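Local coordinates for cellobiose 2-epimerase (Spirochaeta thermophila DSM 6192, PDB 5ZIG), which probably catalyses the reversible epimerization of cellobiose to 4-O-beta-D-glucopyranosyl-D-mannose, as a member of the N-acylglucosamine 2-epimerase family, at residues A[85-90]-A[136-141]; A[127-132]-A[143-148]. One frame throughout, in Å; residues are numbered along the deposited sequence.

Interaction 1: A[85-90]-A[136-141]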
loop_
_atom_site.group_PDB
_atom_site.type_symbol
_atom_site.label_atom_id
_atom_site.label_comp_id
_atom_site.label_asym_id
_atom_site.label_seq_id
_atom_site.Cartn_x
_atom_site.Cartn_y
_atom_site.Cartn_z
ATOM N N ASN A 85 12.230 1.966 16.736
ATOM C CA ASN A 85 11.143 1.658 17.659
ATOM C C ASN A 85 10.152 0.712 17.011
ATOM O O ASN A 85 9.749 -0.293 17.607
ATOM C CB ASN A 85 10.433 2.934 18.120
ATOM C CG ASN A 85 9.200 2.637 18.968
ATOM O OD1 ASN A 85 9.164 1.650 19.714
ATOM N ND2 ASN A 85 8.185 3.477 18.856
ATOM N N ALA A 86 9.731 1.026 15.788
ATOM C CA ALA A 86 8.794 0.142 15.113
ATOM C C ALA A 86 9.425 -1.211 14.832
ATOM O O ALA A 86 8.734 -2.239 14.854
ATOM C CB ALA A 86 8.299 0.787 13.824
ATOM N N TYR A 87 10.733 -1.240 14.606
ATOM C CA TYR A 87 11.390 -2.504 14.286
ATOM C C TYR A 87 11.445 -3.417 15.511
ATOM O O TYR A 87 11.068 -4.589 15.432
ATOM C CB TYR A 87 12.790 -2.239 13.742
ATOM C CG TYR A 87 13.626 -3.482 13.513
ATOM C CD1 TYR A 87 13.367 -4.341 12.452
ATOM C CD2 TYR A 87 14.673 -3.787 14.365
ATOM C CE1 TYR A 87 14.132 -5.450 12.247
ATOM C CE2 TYR A 87 15.441 -4.909 14.179
ATOM C CZ TYR A 87 15.169 -5.736 13.119
ATOM O OH TYR A 87 15.949 -6.851 12.940
ATOM N N ARG A 88 11.917 -2.889 16.646
ATOM C CA ARG A 88 12.001 -3.678 17.872
ATOM C C ARG A 88 10.643 -4.258 18.255
ATOM O O ARG A 88 10.553 -5.418 18.680
ATOM C CB ARG A 88 12.552 -2.820 19.011
ATOM C CG ARG A 88 14.000 -2.385 18.827
ATOM C CD ARG A 88 14.521 -1.656 20.064
ATOM N NE ARG A 88 13.778 -0.424 20.322
ATOM C CZ ARG A 88 14.171 0.783 19.927
ATOM N NH1 ARG A 88 15.302 0.925 19.256
ATOM N NH2 ARG A 88 13.432 1.849 20.199
ATOM N N PHE A 89 9.574 -3.465 18.114
ATOM C CA PHE A 89 8.238 -3.959 18.432
ATOM C C PHE A 89 7.777 -4.999 17.427
ATOM O O PHE A 89 7.089 -5.961 17.794
ATOM C CB PHE A 89 7.227 -2.817 18.492
ATOM C CG PHE A 89 5.941 -3.197 19.185
ATOM C CD1 PHE A 89 5.877 -3.267 20.570
ATOM C CD2 PHE A 89 4.807 -3.503 18.449
ATOM C CE1 PHE A 89 4.690 -3.639 21.223
ATOM C CE2 PHE A 89 3.620 -3.871 19.079
ATOM C CZ PHE A 89 3.564 -3.949 20.478
ATOM N N LEU A 90 8.131 -4.811 16.155
ATOM C CA LEU A 90 7.820 -5.811 15.146
ATOM C C LEU A 90 8.507 -7.138 15.447
ATOM O O LEU A 90 7.917 -8.208 15.268
ATOM C CB LEU A 90 8.236 -5.309 13.769
ATOM C CG LEU A 90 7.989 -6.322 12.668
ATOM C CD1 LEU A 90 6.493 -6.530 12.474
ATOM C CD2 LEU A 90 8.705 -5.869 11.373
ATOM N N SER A 136 18.861 1.394 7.739
ATOM C CA SER A 136 19.651 1.255 8.950
ATOM C C SER A 136 20.893 0.395 8.775
ATOM O O SER A 136 21.748 0.389 9.671
ATOM C CB SER A 136 18.787 0.677 10.102
ATOM O OG SER A 136 18.442 -0.685 9.883
ATOM N N GLY A 137 21.032 -0.312 7.657
ATOM C CA GLY A 137 22.101 -1.288 7.557
ATOM C C GLY A 137 21.925 -2.541 8.389
ATOM O O GLY A 137 22.811 -3.392 8.365
ATOM N N ASP A 138 20.809 -2.692 9.117
ATOM C CA ASP A 138 20.634 -3.799 10.063
ATOM C C ASP A 138 20.519 -5.133 9.331
ATOM O O ASP A 138 19.546 -5.379 8.611
ATOM C CB ASP A 138 19.396 -3.572 10.930
ATOM C CG ASP A 138 19.360 -4.482 12.149
ATOM O OD1 ASP A 138 19.251 -5.722 12.009
ATOM O OD2 ASP A 138 19.455 -3.942 13.260
ATOM N N ARG A 139 21.498 -6.013 9.555
ATOM C CA ARG A 139 21.550 -7.279 8.829
ATOM C C ARG A 139 20.468 -8.254 9.300
ATOM O O ARG A 139 19.939 -9.024 8.491
ATOM C CB ARG A 139 22.945 -7.890 8.979
ATOM C CG ARG A 139 23.157 -9.265 8.371
ATOM C CD ARG A 139 22.544 -9.429 6.973
ATOM N NE ARG A 139 22.503 -10.830 6.540
ATOM C CZ ARG A 139 23.554 -11.653 6.475
ATOM N NH1 ARG A 139 24.777 -11.230 6.755
ATOM N NH2 ARG A 139 23.384 -12.903 6.076
ATOM N N GLU A 140 20.111 -8.231 10.587
ATOM C CA GLU A 140 19.110 -9.174 11.079
ATOM C C GLU A 140 17.736 -8.925 10.451
ATOM O O GLU A 140 16.982 -9.879 10.208
ATOM C CB GLU A 140 19.040 -9.098 12.608
ATOM C CG GLU A 140 17.746 -9.607 13.204
ATOM C CD GLU A 140 17.575 -9.185 14.649
ATOM O OE1 GLU A 140 18.370 -9.647 15.498
ATOM O OE2 GLU A 140 16.653 -8.382 14.931
ATOM N N ALA A 141 17.406 -7.656 10.163
ATOM C CA ALA A 141 16.132 -7.336 9.520
ATOM C C ALA A 141 16.009 -8.005 8.154
ATOM O O ALA A 141 14.927 -8.475 7.785
ATOM C CB ALA A 141 15.969 -5.817 9.375
#

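Interaction 2: A[127-132]-A[143-148]. With EDO (1,2-ethanediol), chain E.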
loop_
_atom_site.group_PDB
_atom_site.type_symbol
_atom_site.label_atom_id
_atom_site.label_comp_id
_atom_site.label_asym_id
_atom_site.label_seq_id
_atom_site.Cartn_x
_atom_site.Cartn_y
_atom_site.Cartn_z
ATOM N N TYR A 127 8.089 -6.284 3.130
ATOM C CA TYR A 127 8.193 -4.932 2.555
ATOM C C TYR A 127 8.905 -3.966 3.498
ATOM O O TYR A 127 9.890 -3.321 3.124
ATOM C CB TYR A 127 6.777 -4.436 2.233
ATOM C CG TYR A 127 6.620 -3.110 1.489
ATOM C CD1 TYR A 127 7.234 -2.882 0.261
ATOM C CD2 TYR A 127 5.786 -2.104 2.006
ATOM C CE1 TYR A 127 7.037 -1.635 -0.440
ATOM C CE2 TYR A 127 5.580 -0.916 1.335
ATOM C CZ TYR A 127 6.206 -0.677 0.114
ATOM O OH TYR A 127 5.998 0.543 -0.513
ATOM N N ALA A 128 8.453 -3.899 4.750
ATOM C CA ALA A 128 9.005 -2.953 5.708
ATOM C C ALA A 128 10.384 -3.353 6.212
ATOM O O ALA A 128 11.195 -2.474 6.533
ATOM C CB ALA A 128 8.059 -2.787 6.896
ATOM N N LEU A 129 10.663 -4.657 6.332
ATOM C CA LEU A 129 11.975 -5.078 6.813
ATOM C C LEU A 129 13.059 -4.811 5.787
ATOM O O LEU A 129 14.200 -4.507 6.153
ATOM C CB LEU A 129 11.959 -6.565 7.170
ATOM C CG LEU A 129 11.300 -6.932 8.498
ATOM C CD1 LEU A 129 10.714 -8.340 8.411
ATOM C CD2 LEU A 129 12.304 -6.834 9.632
ATOM N N ALA A 130 12.724 -4.945 4.503
ATOM C CA ALA A 130 13.662 -4.600 3.447
ATOM C C ALA A 130 13.972 -3.108 3.470
ATOM O O ALA A 130 15.139 -2.706 3.383
ATOM C CB ALA A 130 13.088 -5.026 2.091
ATOM N N ALA A 131 12.939 -2.277 3.642
ATOM C CA ALA A 131 13.158 -0.843 3.766
ATOM C C ALA A 131 14.039 -0.531 4.964
ATOM O O ALA A 131 14.967 0.282 4.866
ATOM C CB ALA A 131 11.814 -0.126 3.872
ATOM N N TYR A 132 13.778 -1.194 6.100
ATOM C CA TYR A 132 14.560 -0.944 7.303
ATOM C C TYR A 132 16.014 -1.328 7.098
ATOM O O TYR A 132 16.922 -0.625 7.554
ATOM C CB TYR A 132 13.979 -1.714 8.491
ATOM C CG TYR A 132 14.688 -1.380 9.784
ATOM C CD1 TYR A 132 14.724 -0.076 10.224
ATOM C CD2 TYR A 132 15.362 -2.347 10.534
ATOM C CE1 TYR A 132 15.373 0.277 11.360
ATOM C CE2 TYR A 132 16.025 -1.993 11.722
ATOM C CZ TYR A 132 16.012 -0.662 12.116
ATOM O OH TYR A 132 16.626 -0.208 13.265
ATOM N N THR A 143 17.627 -10.786 7.224
ATOM C CA THR A 143 17.476 -12.221 7.458
ATOM C C THR A 143 16.032 -12.570 7.811
ATOM O O THR A 143 15.487 -13.568 7.321
ATOM C CB THR A 143 18.449 -12.673 8.543
ATOM O OG1 THR A 143 19.786 -12.492 8.054
ATOM C CG2 THR A 143 18.242 -14.143 8.874
ATOM N N LEU A 144 15.374 -11.716 8.605
ATOM C CA LEU A 144 13.978 -11.968 8.941
ATOM C C LEU A 144 13.075 -11.828 7.722
ATOM O O LEU A 144 12.125 -12.602 7.554
ATOM C CB LEU A 144 13.534 -11.037 10.065
ATOM C CG LEU A 144 13.937 -11.585 11.436
ATOM C CD1 LEU A 144 13.894 -10.500 12.491
ATOM C CD2 LEU A 144 13.001 -12.714 11.804
ATOM N N ALA A 145 13.330 -10.847 6.867
ATOM C CA ALA A 145 12.533 -10.757 5.648
ATOM C C ALA A 145 12.694 -12.023 4.811
ATOM O O ALA A 145 11.734 -12.501 4.199
ATOM C CB ALA A 145 12.926 -9.511 4.852
ATOM N N TRP A 146 13.894 -12.607 4.820
ATOM C CA TRP A 146 14.154 -13.806 4.021
ATOM C C TRP A 146 13.455 -15.026 4.600
ATOM O O TRP A 146 12.930 -15.865 3.850
ATOM C CB TRP A 146 15.655 -14.056 3.936
ATOM C CG TRP A 146 16.332 -13.324 2.835
ATOM C CD1 TRP A 146 17.418 -12.500 2.943
ATOM C CD2 TRP A 146 15.976 -13.336 1.448
ATOM N NE1 TRP A 146 17.767 -12.008 1.706
ATOM C CE2 TRP A 146 16.894 -12.504 0.773
ATOM C CE3 TRP A 146 14.972 -13.969 0.709
ATOM C CZ2 TRP A 146 16.838 -12.302 -0.591
ATOM C CZ3 TRP A 146 14.925 -13.765 -0.645
ATOM C CH2 TRP A 146 15.849 -12.938 -1.280
ATOM N N GLU A 147 13.462 -15.150 5.932
ATOM C CA GLU A 147 12.709 -16.211 6.589
ATOM C C GLU A 147 11.228 -16.126 6.242
ATOM O O GLU A 147 10.580 -17.142 5.970
ATOM C CB GLU A 147 12.904 -16.117 8.105
ATOM C CG GLU A 147 12.403 -17.333 8.904
ATOM C CD GLU A 147 12.493 -17.125 10.407
ATOM O OE1 GLU A 147 11.926 -16.143 10.939
ATOM O OE2 GLU A 147 13.160 -17.939 11.064
ATOM N N THR A 148 10.670 -14.915 6.240
ATOM C CA THR A 148 9.241 -14.765 5.998
ATOM C C THR A 148 8.894 -15.055 4.537
ATOM O O THR A 148 7.919 -15.767 4.258
ATOM C CB THR A 148 8.805 -13.345 6.413
ATOM O OG1 THR A 148 9.386 -13.018 7.691
ATOM C CG2 THR A 148 7.298 -13.236 6.502
HETATM C C1 EDO E . 7.554 1.965 -3.967
HETATM O O1 EDO E . 8.337 1.585 -2.829
HETATM C C2 EDO E . 6.638 0.812 -4.343
HETATM O O2 EDO E . 6.388 0.060 -3.152
#

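Interaction 1: A[85-90]-A[136-141]
In the (alpha/alpha)6 barrel of this N-acylglucosamine 2-epimerase family member, the first turn of helix 139-156, with its N-cap residue Asp-138, receives the side chain of Tyr-87 from helix 77-94. Within 85-90 the tyrosine supplies all of the contact: CG lies anti to the backbone N (chi1 174°), which sends the ring out from the helix until its hydroxyl meets the carboxylate of Glu-140. There OH donates to Glu-140 OE2 at 2.6 Å, on the anti side of the oxygen and 24° out of the carboxylate plane. Glu-140 suits this place because its own CB points past the other helix, yet an extended chain beyond CG brings the charged end back to the ring. Alanine fits position 141, since its side chain ends at CB, and Ala-141 CB sits 3.4 Å from Tyr-87 CE1. Tyr-132 of helix 119-136 stacks on the same ring.

The turn before the helix is ordered by its own side chains. Gly-137 takes a positive phi, a conformation that favours glycine, and Ser-136 OG accepts from Asp-138 N at 3.2 Å, closing an ST turn. Asp-138 then caps the helix: its OD1 accepts from Ala-141 N at 3.2 Å, with an N-H...O angle of 149°.

Interaction 2: A[127-132]-A[143-148]
Leu-129 and Ala-145 meet where helices 119-136 and 139-156, joined by a short turn, pack side by side as a hairpin. Here the fit is close: the CA atoms of Leu-129 and Ala-145 are 5.8 Å apart. Leu-129 CB touches Ala-145 CB at 3.9 Å. Alanine suits so near an approach because its side chain ends at CB. Leu-129 holds CG anti to its carbonyl carbon (chi1 -77°), and CD1 reaches over the opposite backbone to within 3.9 Å of Ala-145 N. Toward partly exposed Leu-144 the packing is looser, with Leu-129 CD1 4.2 Å from Leu-144 CB. One turn on, buried Thr-148 satisfies its hydroxyl within its own helix, OG1 donating to Leu-144 O at 2.8 Å, while Thr-148 N reaches that oxygen from the opposite face of its plane.

The CA-CB bond of Tyr-127 is directed away from 143-148, and its OH shares a 2.7 Å hydrogen bond with O2 of an ethanediol, probably from the crystallisation liquor. A phenylalanine here would lack the hydroxyl and would probably lose both the ethanediol bond and the weak hydrogen bond with Arg-388. The Tyr-127 ring stacks on Trp-65 of helix 57-73 and touches helix 191-208, whereas Leu-129 packs against Leu-90 of helix 77-94.

How the interactions relate
From the N terminus, the chain runs along helix 77-94, through strands 105-106 and 117-118, along helix 119-136 and, after a tight turn, into helix 139-156. Interaction 1 closes the longer loop, with 45 residues between its segments; interaction 2 closes the helical hairpin, with only 10. The segments alternate along the sequence, so the two loops cross. Both end on helix 139-156, interaction 1 at its start and interaction 2 just beyond, and so tie it to helices 77-94 and 119-136. Their centres lie about 9 Å apart and they meet directly: Leu-129 CD2 approaches Tyr-87 CE1 to 3.5 Å, so that the two contacts adjoin where the three helices meet.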